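Local coordinates for Isomerase/lactonizing enzyme (Agrobacterium fabrum str. C58, PDB 2NQL), which belongs to the mandelate racemase/muconate lactonizing enzyme family of the enolase superfamily, is of undefined specific function, and binds a sodium ion, at residues 17-22 with 343-348; 35-40 with 46-51. One frame throughout, in Å; residues are numbered along the deposited sequence. Where two conformers were deposited one is given.

Interaction 1 of 2, residues 17-22 with 343-348; sequences RKVPYL and QHSIFE
Ile346, which meets Arg17 across the contact, gives its backbone N to Gln343 O at 3.0 Å. Phe347 N reaches the same Gln343 O at 2.9 Å, so two amides grip this carbonyl at the start of the short helix 344-347. Gln343 is the N-cap residue. No hydrogen bond joins 17-22 to 343-348, and the contact is small.

Arg17 NH1 lies 4.1 Å from Ile346 CD1. The methyl sits at the edge of the guanidinium, near its plane. The Arg17 chain bends at chi2 and again at chi3 (51°), which turns the guanidinium toward the helix. Its NE forms a salt bridge with Asp50. Val19 CG1 packs alongside Ser345 CB at 3.3 Å. That is tighter than usual, but Val19 has two conformers, so the closeness is doubtful.

Within the loop, Arg17 CD lies over the centre of the Tyr21 ring, 3.6 Å above its plane. Leu22 CG covers the opposite face, offset toward the rim. Val19 O lies at the ring edge, in plane. The Tyr21 ring is thus sandwiched between Arg17 and Leu22, which limits its rotation.

Arg17 and Ile346 both also touch Val318. His344 bonds to Gly159 O and meets the Trp175 ring of helix 165-177. The contact places the N-terminal loop after strand 5-15 against the short helix that follows strand 340-342 of the TIM-barrel-like domain of the enolase superfamily.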
ATOM      1  N   ARG A  17       5.825  25.935  -6.021  1.00 19.83           N
ATOM      2  CA  ARG A  17       5.662  25.432  -7.395  1.00 17.16           C
ATOM      3  C   ARG A  17       6.034  26.589  -8.340  1.00 20.05           C
ATOM      4  O   ARG A  17       5.776  27.762  -8.027  1.00 23.73           O
ATOM      5  CB  ARG A  17       4.211  25.025  -7.665  1.00 21.77           C
ATOM      6  CG  ARG A  17       3.609  24.035  -6.641  1.00 23.48           C
ATOM      7  CD  ARG A  17       2.830  22.916  -7.332  1.00 19.54           C
ATOM      8  NE  ARG A  17       3.688  22.342  -8.358  1.00 28.16           N
ATOM      9  CZ  ARG A  17       3.305  21.620  -9.396  1.00 34.79           C
ATOM     10  NH1 ARG A  17       4.227  21.203 -10.261  1.00 32.27           N
ATOM     11  NH2 ARG A  17       2.034  21.298  -9.566  1.00 28.42           N
ATOM     12  N   LYS A  18       6.646  26.267  -9.475  1.00 19.20           N
ATOM     13  CA  LYS A  18       7.061  27.325 -10.395  0.50 22.89           C
ATOM     14  C   LYS A  18       6.411  27.161 -11.761  1.00 20.26           C
ATOM     15  O   LYS A  18       6.859  27.744 -12.767  1.00 18.64           O
ATOM     16  CB  LYS A  18       8.584  27.395 -10.493  0.50 28.88           C
ATOM     17  CG  LYS A  18       9.258  27.975  -9.258  0.50 36.46           C
ATOM     18  CD  LYS A  18      10.760  27.776  -9.344  0.50 38.24           C
ATOM     19  CE  LYS A  18      11.411  27.708  -7.974  0.50 37.73           C
ATOM     20  NZ  LYS A  18      12.739  27.065  -8.070  0.50 20.34           N
ATOM     21  N   VAL A  19       5.330  26.384 -11.775  1.00 20.26           N
ATOM     22  CA  VAL A  19       4.518  26.203 -12.960  0.50 18.29           C
ATOM     23  C   VAL A  19       3.078  26.595 -12.659  1.00 21.51           C
ATOM     24  O   VAL A  19       2.617  26.496 -11.507  1.00 21.61           O
ATOM     25  CB  VAL A  19       4.614  24.771 -13.538  0.50 26.18           C
ATOM     26  CG1 VAL A  19       5.887  24.642 -14.290  0.50 18.42           C
ATOM     27  CG2 VAL A  19       4.543  23.705 -12.448  0.50 18.40           C
ATOM     28  N   PRO A  20       2.365  27.142 -13.668  1.00 19.76           N
ATOM     29  CA  PRO A  20       0.962  27.414 -13.382  1.00 19.26           C
ATOM     30  C   PRO A  20       0.271  26.073 -13.231  1.00 28.24           C
ATOM     31  O   PRO A  20       0.454  25.172 -14.061  1.00 31.05           O
ATOM     32  CB  PRO A  20       0.486  28.174 -14.624  1.00 23.25           C
ATOM     33  CG  PRO A  20       1.437  27.799 -15.691  1.00 25.20           C
ATOM     34  CD  PRO A  20       2.743  27.578 -15.031  1.00 21.17           C
ATOM     35  N   TYR A  21      -0.393  25.887 -12.105  1.00 21.35           N
ATOM     36  CA  TYR A  21      -0.996  24.576 -11.831  1.00 26.79           C
ATOM     37  C   TYR A  21      -2.439  24.732 -11.354  1.00 24.81           C
ATOM     38  O   TYR A  21      -3.246  23.801 -11.451  1.00 26.33           O
ATOM     39  CB  TYR A  21      -0.143  23.770 -10.829  1.00 22.02           C
ATOM     40  CG  TYR A  21      -0.155  24.302  -9.425  1.00 18.62           C
ATOM     41  CD1 TYR A  21      -0.950  23.698  -8.438  1.00 19.32           C
ATOM     42  CD2 TYR A  21       0.617  25.427  -9.066  1.00 18.28           C
ATOM     43  CE1 TYR A  21      -0.975  24.197  -7.159  1.00 20.35           C
ATOM     44  CE2 TYR A  21       0.598  25.924  -7.791  1.00 19.62           C
ATOM     45  CZ  TYR A  21      -0.207  25.301  -6.836  1.00 21.46           C
ATOM     46  OH  TYR A  21      -0.248  25.809  -5.573  1.00 20.92           O
ATOM     47  N   LEU A  22      -2.754  25.899 -10.805  1.00 26.39           N
ATOM     48  CA  LEU A  22      -4.082  26.103 -10.224  1.00 33.36           C
ATOM     49  C   LEU A  22      -5.195  26.333 -11.255  1.00 34.22           C
ATOM     50  O   LEU A  22      -6.377  26.301 -10.912  1.00 32.49           O
ATOM     51  CB  LEU A  22      -4.063  27.230  -9.210  1.00 29.70           C
ATOM     52  CG  LEU A  22      -3.198  27.004  -7.976  1.00 32.51           C
ATOM     53  CD1 LEU A  22      -2.798  28.314  -7.393  1.00 41.47           C
ATOM     54  CD2 LEU A  22      -3.891  26.142  -6.948  1.00 29.51           C
ATOM     55  N   GLN A 343      10.162  16.105 -17.751  1.00 19.99           N
ATOM     56  CA  GLN A 343       9.374  17.208 -17.222  0.50 21.68           C
ATOM     57  C   GLN A 343      10.238  18.449 -17.223  1.00 22.88           C
ATOM     58  O   GLN A 343      10.871  18.770 -16.217  1.00 20.00           O
ATOM     59  CB  GLN A 343       8.940  16.895 -15.788  0.50 31.39           C
ATOM     60  CG  GLN A 343       7.988  15.722 -15.661  0.50 41.08           C
ATOM     61  CD  GLN A 343       6.548  16.164 -15.613  0.50 51.38           C
ATOM     62  OE1 GLN A 343       5.799  15.991 -16.577  0.50 51.06           O
ATOM     63  NE2 GLN A 343       6.149  16.752 -14.488  0.50 55.19           N
ATOM     64  N   HIS A 344      10.275  19.134 -18.363  1.00 21.69           N
ATOM     65  CA  HIS A 344      11.148  20.273 -18.557  1.00 21.67           C
ATOM     66  C   HIS A 344      11.021  21.338 -17.463  1.00 25.86           C
ATOM     67  O   HIS A 344      12.021  21.861 -16.987  1.00 23.10           O
ATOM     68  CB  HIS A 344      10.897  20.861 -19.953  1.00 28.82           C
ATOM     69  CG  HIS A 344       9.459  21.200 -20.221  1.00 32.96           C
ATOM     70  ND1 HIS A 344       8.953  22.472 -20.052  1.00 33.87           N
ATOM     71  CD2 HIS A 344       8.416  20.428 -20.607  1.00 34.82           C
ATOM     72  CE1 HIS A 344       7.666  22.476 -20.356  1.00 27.56           C
ATOM     73  NE2 HIS A 344       7.314  21.247 -20.694  1.00 30.87           N
ATOM     74  N   SER A 345       9.784  21.590 -17.031  1.00 23.73           N
ATOM     75  CA  SER A 345       9.449  22.639 -16.084  1.00 25.41           C
ATOM     76  C   SER A 345       9.957  22.333 -14.685  1.00 25.04           C
ATOM     77  O   SER A 345      10.075  23.233 -13.868  1.00 24.56           O
ATOM     78  CB  SER A 345       7.931  22.718 -15.981  1.00 26.93           C
ATOM     79  OG  SER A 345       7.339  23.004 -17.232  1.00 35.97           O
ATOM     80  N   ILE A 346      10.206  21.055 -14.407  1.00 23.96           N
ATOM     81  CA  ILE A 346      10.714  20.631 -13.101  1.00 19.17           C
ATOM     82  C   ILE A 346      12.243  20.527 -13.168  1.00 22.50           C
ATOM     83  O   ILE A 346      12.958  21.011 -12.286  1.00 23.76           O
ATOM     84  CB  ILE A 346      10.113  19.231 -12.700  1.00 22.12           C
ATOM     85  CG1 ILE A 346       8.575  19.275 -12.641  1.00 24.51           C
ATOM     86  CG2 ILE A 346      10.707  18.739 -11.359  1.00 23.93           C
ATOM     87  CD1 ILE A 346       7.995  20.279 -11.623  1.00 36.05           C
ATOM     88  N   PHE A 347      12.725  19.872 -14.227  1.00 19.91           N
ATOM     89  CA  PHE A 347      14.134  19.585 -14.429  1.00 21.85           C
ATOM     90  C   PHE A 347      14.983  20.849 -14.490  1.00 21.72           C
ATOM     91  O   PHE A 347      16.009  20.934 -13.820  1.00 24.95           O
ATOM     92  CB  PHE A 347      14.307  18.749 -15.703  1.00 20.46           C
ATOM     93  CG  PHE A 347      15.708  18.223 -15.925  1.00 21.34           C
ATOM     94  CD1 PHE A 347      16.044  16.927 -15.525  1.00 21.11           C
ATOM     95  CD2 PHE A 347      16.692  19.010 -16.540  1.00 21.34           C
ATOM     96  CE1 PHE A 347      17.331  16.420 -15.721  1.00 22.21           C
ATOM     97  CE2 PHE A 347      17.993  18.511 -16.743  1.00 24.64           C
ATOM     98  CZ  PHE A 347      18.316  17.216 -16.346  1.00 23.10           C
ATOM     99  N   GLU A 348      14.568  21.813 -15.319  1.00 24.11           N
ATOM    100  CA  GLU A 348      15.353  23.039 -15.511  1.00 21.34           C
ATOM    101  C   GLU A 348      15.664  23.816 -14.224  1.00 23.46           C
ATOM    102  O   GLU A 348      16.847  23.989 -13.896  1.00 26.33           O
ATOM    103  CB  GLU A 348      14.825  23.890 -16.695  1.00 21.26           C
ATOM    104  CG  GLU A 348      14.966  23.139 -18.027  1.00 27.46           C
ATOM    105  CD  GLU A 348      14.359  23.863 -19.242  1.00 32.79           C
ATOM    106  OE1 GLU A 348      13.276  24.497 -19.130  1.00 35.65           O
ATOM    107  OE2 GLU A 348      14.984  23.770 -20.318  1.00 43.83           O
TER

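Interaction 2 of 2, residues 35-40 with 46-51; sequences GYIVRK and YPTFDR. With SO4 (sulfate ion), chain D.
Tyr36, Ile37, Tyr46 and Pro47 belong to a two-stranded antiparallel beta hairpin, strands 36-38 and 45-47. Gly35 and Tyr36 both face Asn32 in a G1 beta bulge just before the pairing.

The backbone bonds are centred on one hydrogen-bonded pair. Ile37 N donates to Tyr46 O at 2.9 Å, and Tyr46 N donates to Ile37 O at 2.7 Å. Beyond them, Gly35 O accepts a bond from Thr48 OG1 at 2.7 Å and a weak one from Thr48 N. Thr48 chi1 of 53° sets OG1 between the backbone N and the carbonyl carbon, and from there it reaches Gly35 O.

Side-chain polar contacts lie at both ends. Arg51 NH2 makes a weak bond to Tyr36 OH at 2.9 Å. The strongest partner of that hydroxyl is Asp84 of the second subunit. The hairpin thus helps form the subunit interface. Arg51 bonds more firmly to Gly71 O through NE, and its NH2 also bonds to Ile72 O. Tyr46 OH donates to sulfate O2 at 3.0 Å, the oxygen lying at the ring edge and in its plane. Asn42 ND2 also bonds this hydroxyl. His216 also bonds the sulfate, which probably came from the crystallisation liquor.

The Arg39 guanidinium and the Tyr46 ring lie nearly parallel, 2° apart, with Tyr46 OH over the guanidinium centre. The angle is too poor for a hydrogen bond. Arg39 has two conformers, so this placement may not be constant. Arg112 of the second subunit makes a cation-pi contact with Tyr46. Within 46-51, Phe49 CE1 sits over the centre of the Arg51 guanidinium, 3.3 Å above its plane.

Apolar packing completes the contact. Tyr36 CE1 meets Phe49 CZ at 4.1 Å. Ile37 CG2 touches Thr48 CG2 at 4.0 Å.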
ATOM      1  N   GLY A  35      -2.265  22.912   3.356  1.00 17.10           N
ATOM      2  CA  GLY A  35      -1.940  23.340   1.994  1.00 20.06           C
ATOM      3  C   GLY A  35      -2.419  22.381   0.921  1.00 20.63           C
ATOM      4  O   GLY A  35      -1.914  22.403  -0.214  1.00 21.10           O
ATOM      5  N   TYR A  36      -3.372  21.506   1.250  1.00 17.98           N
ATOM      6  CA  TYR A  36      -3.873  20.556   0.249  1.00 17.19           C
ATOM      7  C   TYR A  36      -5.143  21.031  -0.452  1.00 18.90           C
ATOM      8  O   TYR A  36      -5.999  21.680   0.165  1.00 20.82           O
ATOM      9  CB  TYR A  36      -4.140  19.174   0.857  1.00 18.65           C
ATOM     10  CG  TYR A  36      -2.874  18.561   1.412  1.00 18.28           C
ATOM     11  CD1 TYR A  36      -1.843  18.153   0.554  1.00 20.21           C
ATOM     12  CD2 TYR A  36      -2.716  18.377   2.786  1.00 17.26           C
ATOM     13  CE1 TYR A  36      -0.665  17.601   1.059  1.00 19.35           C
ATOM     14  CE2 TYR A  36      -1.547  17.813   3.301  1.00 20.12           C
ATOM     15  CZ  TYR A  36      -0.526  17.435   2.423  1.00 19.40           C
ATOM     16  OH  TYR A  36       0.618  16.875   2.919  1.00 20.53           O
ATOM     17  N   ILE A  37      -5.264  20.649  -1.716  1.00 16.91           N
ATOM     18  CA  ILE A  37      -6.468  20.954  -2.521  1.00 16.14           C
ATOM     19  C   ILE A  37      -6.912  19.771  -3.375  1.00 16.59           C
ATOM     20  O   ILE A  37      -6.098  19.108  -4.021  1.00 19.89           O
ATOM     21  CB  ILE A  37      -6.266  22.272  -3.350  1.00 20.04           C
ATOM     22  CG1 ILE A  37      -7.599  22.816  -3.874  1.00 26.51           C
ATOM     23  CG2 ILE A  37      -5.200  22.121  -4.411  1.00 22.24           C
ATOM     24  CD1 ILE A  37      -7.587  24.356  -3.942  1.00 33.40           C
ATOM     25  N   VAL A  38      -8.204  19.474  -3.336  1.00 18.16           N
ATOM     26  CA  VAL A  38      -8.755  18.364  -4.103  1.00 18.40           C
ATOM     27  C   VAL A  38      -9.389  18.904  -5.378  1.00 22.53           C
ATOM     28  O   VAL A  38     -10.227  19.796  -5.306  1.00 24.68           O
ATOM     29  CB  VAL A  38      -9.781  17.526  -3.268  1.00 22.83           C
ATOM     30  CG1 VAL A  38     -10.614  16.611  -4.158  1.00 23.24           C
ATOM     31  CG2 VAL A  38      -9.057  16.657  -2.264  1.00 21.31           C
ATOM     32  N   ARG A  39      -8.944  18.380  -6.522  1.00 20.70           N
ATOM     33  CA  ARG A  39      -9.574  18.670  -7.806  0.50 27.77           C
ATOM     34  C   ARG A  39     -10.916  17.949  -7.907  1.00 29.46           C
ATOM     35  O   ARG A  39     -10.977  16.724  -7.847  1.00 27.23           O
ATOM     36  CB  ARG A  39      -8.645  18.281  -8.961  0.50 23.73           C
ATOM     37  CG  ARG A  39      -8.953  19.008 -10.275  0.50 31.61           C
ATOM     38  CD  ARG A  39      -8.285  18.343 -11.478  0.50 32.94           C
ATOM     39  NE  ARG A  39      -6.840  18.563 -11.513  0.50 38.00           N
ATOM     40  CZ  ARG A  39      -6.009  17.985 -12.380  0.50 30.08           C
ATOM     41  NH1 ARG A  39      -6.464  17.143 -13.295  0.50 31.45           N
ATOM     42  NH2 ARG A  39      -4.712  18.251 -12.321  0.50 30.44           N
ATOM     43  N   LYS A  40     -11.985  18.720  -8.042  1.00 27.65           N
ATOM     44  CA  LYS A  40     -13.342  18.170  -8.012  1.00 33.86           C
ATOM     45  C   LYS A  40     -13.596  17.173  -9.140  1.00 33.19           C
ATOM     46  O   LYS A  40     -14.283  16.169  -8.944  1.00 32.57           O
ATOM     47  CB  LYS A  40     -14.387  19.286  -7.995  1.00 31.35           C
ATOM     48  CG  LYS A  40     -14.578  19.879  -6.622  1.00 44.05           C
ATOM     49  CD  LYS A  40     -15.702  20.902  -6.597  1.00 53.52           C
ATOM     50  CE  LYS A  40     -15.500  21.874  -5.453  1.00 62.56           C
ATOM     51  NZ  LYS A  40     -16.676  22.741  -5.232  1.00 52.57           N
ATOM     52  N   TYR A  46      -3.973  17.401  -4.294  1.00 19.89           N
ATOM     53  CA  TYR A  46      -2.720  18.011  -4.797  1.00 20.03           C
ATOM     54  C   TYR A  46      -2.135  18.906  -3.725  1.00 14.80           C
ATOM     55  O   TYR A  46      -2.887  19.549  -2.982  1.00 17.15           O
ATOM     56  CB  TYR A  46      -2.992  18.844  -6.071  1.00 19.82           C
ATOM     57  CG  TYR A  46      -3.429  17.953  -7.209  1.00 18.31           C
ATOM     58  CD1 TYR A  46      -2.489  17.397  -8.084  1.00 21.78           C
ATOM     59  CD2 TYR A  46      -4.776  17.636  -7.382  1.00 21.63           C
ATOM     60  CE1 TYR A  46      -2.899  16.533  -9.119  1.00 23.65           C
ATOM     61  CE2 TYR A  46      -5.207  16.785  -8.416  1.00 21.13           C
ATOM     62  CZ  TYR A  46      -4.255  16.235  -9.275  1.00 25.84           C
ATOM     63  OH  TYR A  46      -4.679  15.411 -10.290  1.00 26.75           O
ATOM     64  N   PRO A  47      -0.790  18.998  -3.679  1.00 17.87           N
ATOM     65  CA  PRO A  47      -0.126  19.962  -2.847  1.00 16.89           C
ATOM     66  C   PRO A  47      -0.136  21.341  -3.516  1.00 16.26           C
ATOM     67  O   PRO A  47      -0.237  21.428  -4.757  1.00 19.13           O
ATOM     68  CB  PRO A  47       1.322  19.461  -2.821  1.00 14.14           C
ATOM     69  CG  PRO A  47       1.526  18.797  -4.168  1.00 14.76           C
ATOM     70  CD  PRO A  47       0.161  18.195  -4.491  1.00 22.63           C
ATOM     71  N   THR A  48       0.016  22.377  -2.703  1.00 18.22           N
ATOM     72  CA  THR A  48       0.167  23.744  -3.191  1.00 18.51           C
ATOM     73  C   THR A  48       1.636  24.191  -3.124  1.00 17.77           C
ATOM     74  O   THR A  48       1.951  25.326  -2.775  1.00 18.02           O
ATOM     75  CB  THR A  48      -0.790  24.723  -2.433  1.00 18.46           C
ATOM     76  OG1 THR A  48      -0.607  24.585  -1.017  1.00 18.36           O
ATOM     77  CG2 THR A  48      -2.272  24.402  -2.824  1.00 18.51           C
ATOM     78  N   PHE A  49       2.533  23.256  -3.423  1.00 16.48           N
ATOM     79  CA  PHE A  49       3.977  23.405  -3.173  1.00 17.10           C
ATOM     80  C   PHE A  49       4.623  22.146  -3.774  1.00 14.65           C
ATOM     81  O   PHE A  49       3.917  21.161  -4.078  1.00 17.35           O
ATOM     82  CB  PHE A  49       4.301  23.510  -1.672  1.00 18.49           C
ATOM     83  CG  PHE A  49       3.597  22.478  -0.850  1.00 18.89           C
ATOM     84  CD1 PHE A  49       4.101  21.170  -0.800  1.00 20.41           C
ATOM     85  CD2 PHE A  49       2.401  22.783  -0.180  1.00 18.06           C
ATOM     86  CE1 PHE A  49       3.416  20.164  -0.083  1.00 24.72           C
ATOM     87  CE2 PHE A  49       1.712  21.794   0.550  1.00 18.63           C
ATOM     88  CZ  PHE A  49       2.221  20.484   0.595  1.00 19.92           C
ATOM     89  N   ASP A  50       5.936  22.184  -3.953  1.00 12.14           N
ATOM     90  CA  ASP A  50       6.692  20.999  -4.381  1.00 13.45           C
ATOM     91  C   ASP A  50       7.385  20.490  -3.133  1.00 12.91           C
ATOM     92  O   ASP A  50       7.855  21.288  -2.318  1.00 16.34           O
ATOM     93  CB  ASP A  50       7.748  21.364  -5.404  1.00 17.57           C
ATOM     94  CG  ASP A  50       7.185  21.548  -6.807  1.00 24.07           C
ATOM     95  OD1 ASP A  50       5.998  21.238  -7.061  1.00 20.77           O
ATOM     96  OD2 ASP A  50       7.958  22.013  -7.670  1.00 24.33           O
ATOM     97  N   ARG A  51       7.432  19.171  -2.959  1.00 16.03           N
ATOM     98  CA  ARG A  51       8.066  18.618  -1.737  1.00 15.75           C
ATOM     99  C   ARG A  51       8.485  17.186  -2.026  1.00 15.15           C
ATOM    100  O   ARG A  51       7.763  16.454  -2.698  1.00 17.50           O
ATOM    101  CB  ARG A  51       7.082  18.642  -0.546  1.00 18.48           C
ATOM    102  CG  ARG A  51       7.719  18.253   0.816  1.00 15.41           C
ATOM    103  CD  ARG A  51       6.789  18.626   1.977  1.00 12.48           C
ATOM    104  NE  ARG A  51       5.459  18.039   1.878  1.00 15.68           N
ATOM    105  CZ  ARG A  51       4.418  18.456   2.601  1.00 15.46           C
ATOM    106  NH1 ARG A  51       4.541  19.488   3.455  1.00 20.61           N
ATOM    107  NH2 ARG A  51       3.254  17.862   2.440  1.00 16.65           N
TER
HETATM  108  S   SO4 D1007      -0.952  13.682 -11.316  0.50 14.52           S
HETATM  109  O1  SO4 D1007      -1.160  12.902 -10.098  0.50 35.26           O
HETATM  110  O2  SO4 D1007      -2.237  14.308 -11.647  0.50 22.15           O
HETATM  111  O3  SO4 D1007       0.061  14.709 -11.108  0.50 31.10           O
HETATM  112  O4  SO4 D1007      -0.542  12.781 -12.387  0.50 22.46           O

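The centres of interaction 1 and interaction 2 are about 14 Å apart, on the same side of the chain's centre. Three of the four segments lie close in sequence: 17-22 follows strand 5-15, then come 35-40 and 46-51, where strand 50-59 begins. Only 343-348 comes much later, from the barrel domain. The two contacts touch directly. The salt bridge from Arg17 to Asp50 ties them together, and Tyr21 packs on Thr48 and Pro47. Interaction 1 therefore joins the N-terminal region to the barrel, while interaction 2 carries the same region toward the second subunit. This is consistent with the capping role of that region in the enolase superfamily.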